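Local atomic coordinates of coronin (Toxoplasma gondii, PDB entry 4OZU), a protein that probably binds actin filaments; the part here is its N-terminal domain, a seven-bladed WD40 beta-propeller. Residues A47-I60 with V72-T85. Numbering follows the deposited sequence.
Sequences AAPWDVGGGGVLGI and VAKIKGHTASIQDT
Gly56 O is gripped twice: by His78 ND1 at 2.9 Å and by a water, which donates to it and also to His78 O. The imidazole N-H approaches from above the carbonyl plane of Gly56, about 58° out of it, in a somewhat bent bond. The N-H of the same glycine, in turn, goes to Ala80 O, 2.8 Å from Gly56 N, so both polar backbone atoms of Gly56 are bonded to residues of 78-80. His78 NE2 bonds to Thr97 OG1, fixing the ring's rotation, and Trp107 meets the ring. Gly77-His78 is probably the GH dipeptide of a WD40 repeat, and these partners are consistent with its His-Ser/Thr-Trp network.

Further along, the two segments pair as antiparallel strands. Leu58 and Ile75 form one hydrogen-bonded pair and Ile60 and Ala73 the next, with the non-hydrogen-bonded Gly59-Lys74 pair between them. On the Leu58 face, Ile60 CG1 meets Ile75 CD1 at 3.7 Å, while Leu58 pushes CD2 against Thr85 CG2. On the Lys74 face, the lysine chain bends at chi2 (-67°) and then runs extended, setting NZ over the Trp50 face, an unusually short 3.0 Å from the five-membered ring centroid, a cation-pi contact. Val72 CG1 sits over the same face, 4.0 Å from the centroid of the six-membered ring, a CH-pi contact.

The pairing joins neighbouring strands 58-62 and 73-75 of one propeller blade, whose edge strand 118-119 flanks 73-75. Strand 82-87 then opens the next blade, where strand 94-99 packs Leu95 and Thr97 against Leu58.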
# COMPACT_ATOMS: atom_id res chain seq x y z
N ALA A 47 8.32 -9.14 -0.91
CA ALA A 47 9.29 -8.53 -1.82
C ALA A 47 10.07 -7.47 -1.06
O ALA A 47 9.48 -6.61 -0.40
CB ALA A 47 8.60 -7.92 -3.03
N ALA A 48 11.40 -7.52 -1.15
CA ALA A 48 12.25 -6.52 -0.51
C ALA A 48 13.44 -6.18 -1.40
O ALA A 48 14.23 -7.06 -1.74
CB ALA A 48 12.73 -7.03 0.85
N PRO A 49 13.56 -4.90 -1.81
CA PRO A 49 14.73 -4.48 -2.58
C PRO A 49 16.04 -4.89 -1.90
O PRO A 49 16.21 -4.68 -0.70
CB PRO A 49 14.59 -2.96 -2.65
CG PRO A 49 13.12 -2.74 -2.60
CD PRO A 49 12.57 -3.81 -1.70
N TRP A 50 16.94 -5.48 -2.68
CA TRP A 50 18.16 -6.08 -2.16
C TRP A 50 19.31 -5.07 -2.20
O TRP A 50 19.29 -4.13 -2.99
CB TRP A 50 18.52 -7.33 -2.97
CG TRP A 50 19.20 -8.40 -2.18
CD1 TRP A 50 20.48 -8.84 -2.33
CD2 TRP A 50 18.64 -9.16 -1.10
NE1 TRP A 50 20.75 -9.84 -1.42
CE2 TRP A 50 19.63 -10.04 -0.65
CE3 TRP A 50 17.38 -9.17 -0.48
CZ2 TRP A 50 19.41 -10.94 0.40
CZ3 TRP A 50 17.17 -10.06 0.56
CH2 TRP A 50 18.18 -10.93 0.99
N ASP A 51 20.29 -5.27 -1.33
CA ASP A 51 21.45 -4.40 -1.26
C ASP A 51 22.51 -4.86 -2.25
O ASP A 51 23.40 -5.64 -1.91
CB ASP A 51 22.02 -4.38 0.16
CG ASP A 51 23.24 -3.50 0.29
OD1 ASP A 51 23.40 -2.57 -0.52
OD2 ASP A 51 24.05 -3.75 1.22
N VAL A 52 22.41 -4.37 -3.49
CA VAL A 52 23.33 -4.74 -4.55
C VAL A 52 23.83 -3.50 -5.27
O VAL A 52 23.15 -2.47 -5.31
CB VAL A 52 22.67 -5.68 -5.58
CG1 VAL A 52 22.26 -6.99 -4.93
CG2 VAL A 52 21.48 -4.98 -6.26
N GLY A 53 25.02 -3.61 -5.84
CA GLY A 53 25.53 -2.56 -6.70
C GLY A 53 24.92 -2.69 -8.08
O GLY A 53 24.64 -3.80 -8.54
N GLY A 54 24.69 -1.56 -8.74
CA GLY A 54 24.16 -1.57 -10.09
C GLY A 54 22.65 -1.66 -10.11
O GLY A 54 21.99 -1.06 -9.27
N GLY A 55 22.11 -2.39 -11.08
CA GLY A 55 20.68 -2.48 -11.27
C GLY A 55 19.93 -2.97 -10.05
O GLY A 55 20.45 -3.77 -9.27
N GLY A 56 18.70 -2.50 -9.88
CA GLY A 56 17.91 -2.88 -8.74
C GLY A 56 17.58 -4.36 -8.76
O GLY A 56 17.29 -4.94 -9.81
N VAL A 57 17.62 -4.97 -7.58
CA VAL A 57 17.27 -6.37 -7.42
C VAL A 57 16.26 -6.48 -6.31
O VAL A 57 16.40 -5.83 -5.27
CB VAL A 57 18.50 -7.24 -7.10
CG1 VAL A 57 18.09 -8.70 -6.86
CG2 VAL A 57 19.49 -7.16 -8.23
N LEU A 58 15.24 -7.29 -6.56
CA LEU A 58 14.22 -7.59 -5.58
C LEU A 58 14.49 -8.97 -4.98
O LEU A 58 14.66 -9.94 -5.72
CB LEU A 58 12.85 -7.56 -6.24
CG LEU A 58 11.62 -7.19 -5.42
CD1 LEU A 58 11.74 -5.83 -4.78
CD2 LEU A 58 10.41 -7.24 -6.35
N GLY A 59 14.56 -9.04 -3.66
CA GLY A 59 14.57 -10.31 -2.97
C GLY A 59 13.14 -10.78 -2.79
O GLY A 59 12.28 -9.98 -2.43
N ILE A 60 12.90 -12.06 -3.07
CA ILE A 60 11.57 -12.65 -2.89
C ILE A 60 11.64 -13.77 -1.86
O ILE A 60 12.28 -14.81 -2.08
CB ILE A 60 11.00 -13.18 -4.24
CG1 ILE A 60 10.85 -12.04 -5.25
CG2 ILE A 60 9.65 -13.86 -4.02
CD1 ILE A 60 9.86 -10.97 -4.85
N VAL A 72 16.12 -16.76 -0.61
CA VAL A 72 15.80 -15.52 -1.30
C VAL A 72 15.94 -15.71 -2.80
O VAL A 72 17.05 -15.85 -3.32
CB VAL A 72 16.71 -14.36 -0.84
CG1 VAL A 72 16.28 -13.06 -1.50
CG2 VAL A 72 16.68 -14.23 0.67
N ALA A 73 14.80 -15.76 -3.49
CA ALA A 73 14.79 -15.74 -4.94
C ALA A 73 15.10 -14.31 -5.39
O ALA A 73 14.96 -13.38 -4.61
CB ALA A 73 13.45 -16.21 -5.47
N LYS A 74 15.52 -14.15 -6.65
CA LYS A 74 15.95 -12.84 -7.14
C LYS A 74 15.21 -12.40 -8.39
O LYS A 74 15.03 -13.17 -9.33
CB LYS A 74 17.45 -12.86 -7.44
CG LYS A 74 18.32 -13.34 -6.30
CD LYS A 74 18.30 -12.37 -5.13
CE LYS A 74 19.28 -12.83 -4.06
NZ LYS A 74 19.28 -11.92 -2.90
N ILE A 75 14.81 -11.14 -8.39
CA ILE A 75 14.26 -10.51 -9.58
C ILE A 75 15.22 -9.39 -10.00
O ILE A 75 15.45 -8.46 -9.23
CB ILE A 75 12.84 -9.96 -9.33
CG1 ILE A 75 11.89 -11.12 -9.01
CG2 ILE A 75 12.33 -9.17 -10.54
CD1 ILE A 75 10.46 -10.70 -8.72
N LYS A 76 15.77 -9.49 -11.20
CA LYS A 76 16.74 -8.52 -11.71
C LYS A 76 16.08 -7.64 -12.79
O LYS A 76 15.06 -7.01 -12.53
CB LYS A 76 17.98 -9.24 -12.24
CG LYS A 76 18.67 -10.10 -11.18
CD LYS A 76 19.98 -10.67 -11.69
CE LYS A 76 20.67 -11.52 -10.63
NZ LYS A 76 21.06 -10.74 -9.43
N GLY A 77 16.67 -7.56 -13.98
CA GLY A 77 16.06 -6.82 -15.07
C GLY A 77 16.23 -5.31 -14.98
O GLY A 77 16.59 -4.66 -15.96
N HIS A 78 15.97 -4.76 -13.80
CA HIS A 78 16.11 -3.32 -13.56
C HIS A 78 17.53 -2.85 -13.85
O HIS A 78 18.49 -3.57 -13.59
CB HIS A 78 15.75 -2.97 -12.11
CG HIS A 78 14.52 -3.66 -11.61
ND1 HIS A 78 14.57 -4.83 -10.88
CD2 HIS A 78 13.21 -3.35 -11.73
CE1 HIS A 78 13.34 -5.20 -10.57
NE2 HIS A 78 12.50 -4.32 -11.08
N THR A 79 17.66 -1.63 -14.37
CA THR A 79 18.97 -1.05 -14.66
C THR A 79 19.28 0.09 -13.69
O THR A 79 20.38 0.63 -13.68
CB THR A 79 19.05 -0.56 -16.13
OG1 THR A 79 18.29 0.65 -16.30
CG2 THR A 79 18.53 -1.63 -17.08
N ALA A 80 18.31 0.42 -12.84
CA ALA A 80 18.50 1.40 -11.78
C ALA A 80 17.73 0.93 -10.54
O ALA A 80 17.25 -0.19 -10.50
CB ALA A 80 18.05 2.78 -12.23
N SER A 81 17.63 1.79 -9.54
CA SER A 81 17.04 1.40 -8.26
C SER A 81 15.53 1.22 -8.36
O SER A 81 14.87 1.86 -9.17
CB SER A 81 17.36 2.43 -7.18
OG SER A 81 16.62 3.62 -7.38
N ILE A 82 15.01 0.36 -7.50
CA ILE A 82 13.57 0.12 -7.41
C ILE A 82 12.92 1.16 -6.50
O ILE A 82 13.32 1.31 -5.35
CB ILE A 82 13.28 -1.30 -6.88
CG1 ILE A 82 13.85 -2.35 -7.83
CG2 ILE A 82 11.78 -1.51 -6.72
CD1 ILE A 82 14.01 -3.73 -7.19
N GLN A 83 11.91 1.84 -7.03
CA GLN A 83 11.22 2.90 -6.31
C GLN A 83 9.91 2.45 -5.66
O GLN A 83 9.48 3.03 -4.66
CB GLN A 83 10.92 4.07 -7.25
CG GLN A 83 12.18 4.77 -7.73
CD GLN A 83 12.98 5.39 -6.59
OE1 GLN A 83 14.16 5.07 -6.40
NE2 GLN A 83 12.34 6.27 -5.83
N ASP A 84 9.28 1.44 -6.24
CA ASP A 84 8.03 0.92 -5.69
C ASP A 84 7.81 -0.50 -6.18
O ASP A 84 8.25 -0.89 -7.26
CB ASP A 84 6.84 1.81 -6.09
CG ASP A 84 5.58 1.52 -5.26
OD1 ASP A 84 5.72 0.99 -4.13
OD2 ASP A 84 4.46 1.83 -5.73
N THR A 85 7.11 -1.27 -5.36
CA THR A 85 6.81 -2.66 -5.67
C THR A 85 5.40 -2.94 -5.17
O THR A 85 5.05 -2.50 -4.08
CB THR A 85 7.79 -3.65 -4.99
OG1 THR A 85 9.14 -3.34 -5.35
CG2 THR A 85 7.48 -5.08 -5.41
O HOH W 1 18.90 -5.80 -11.77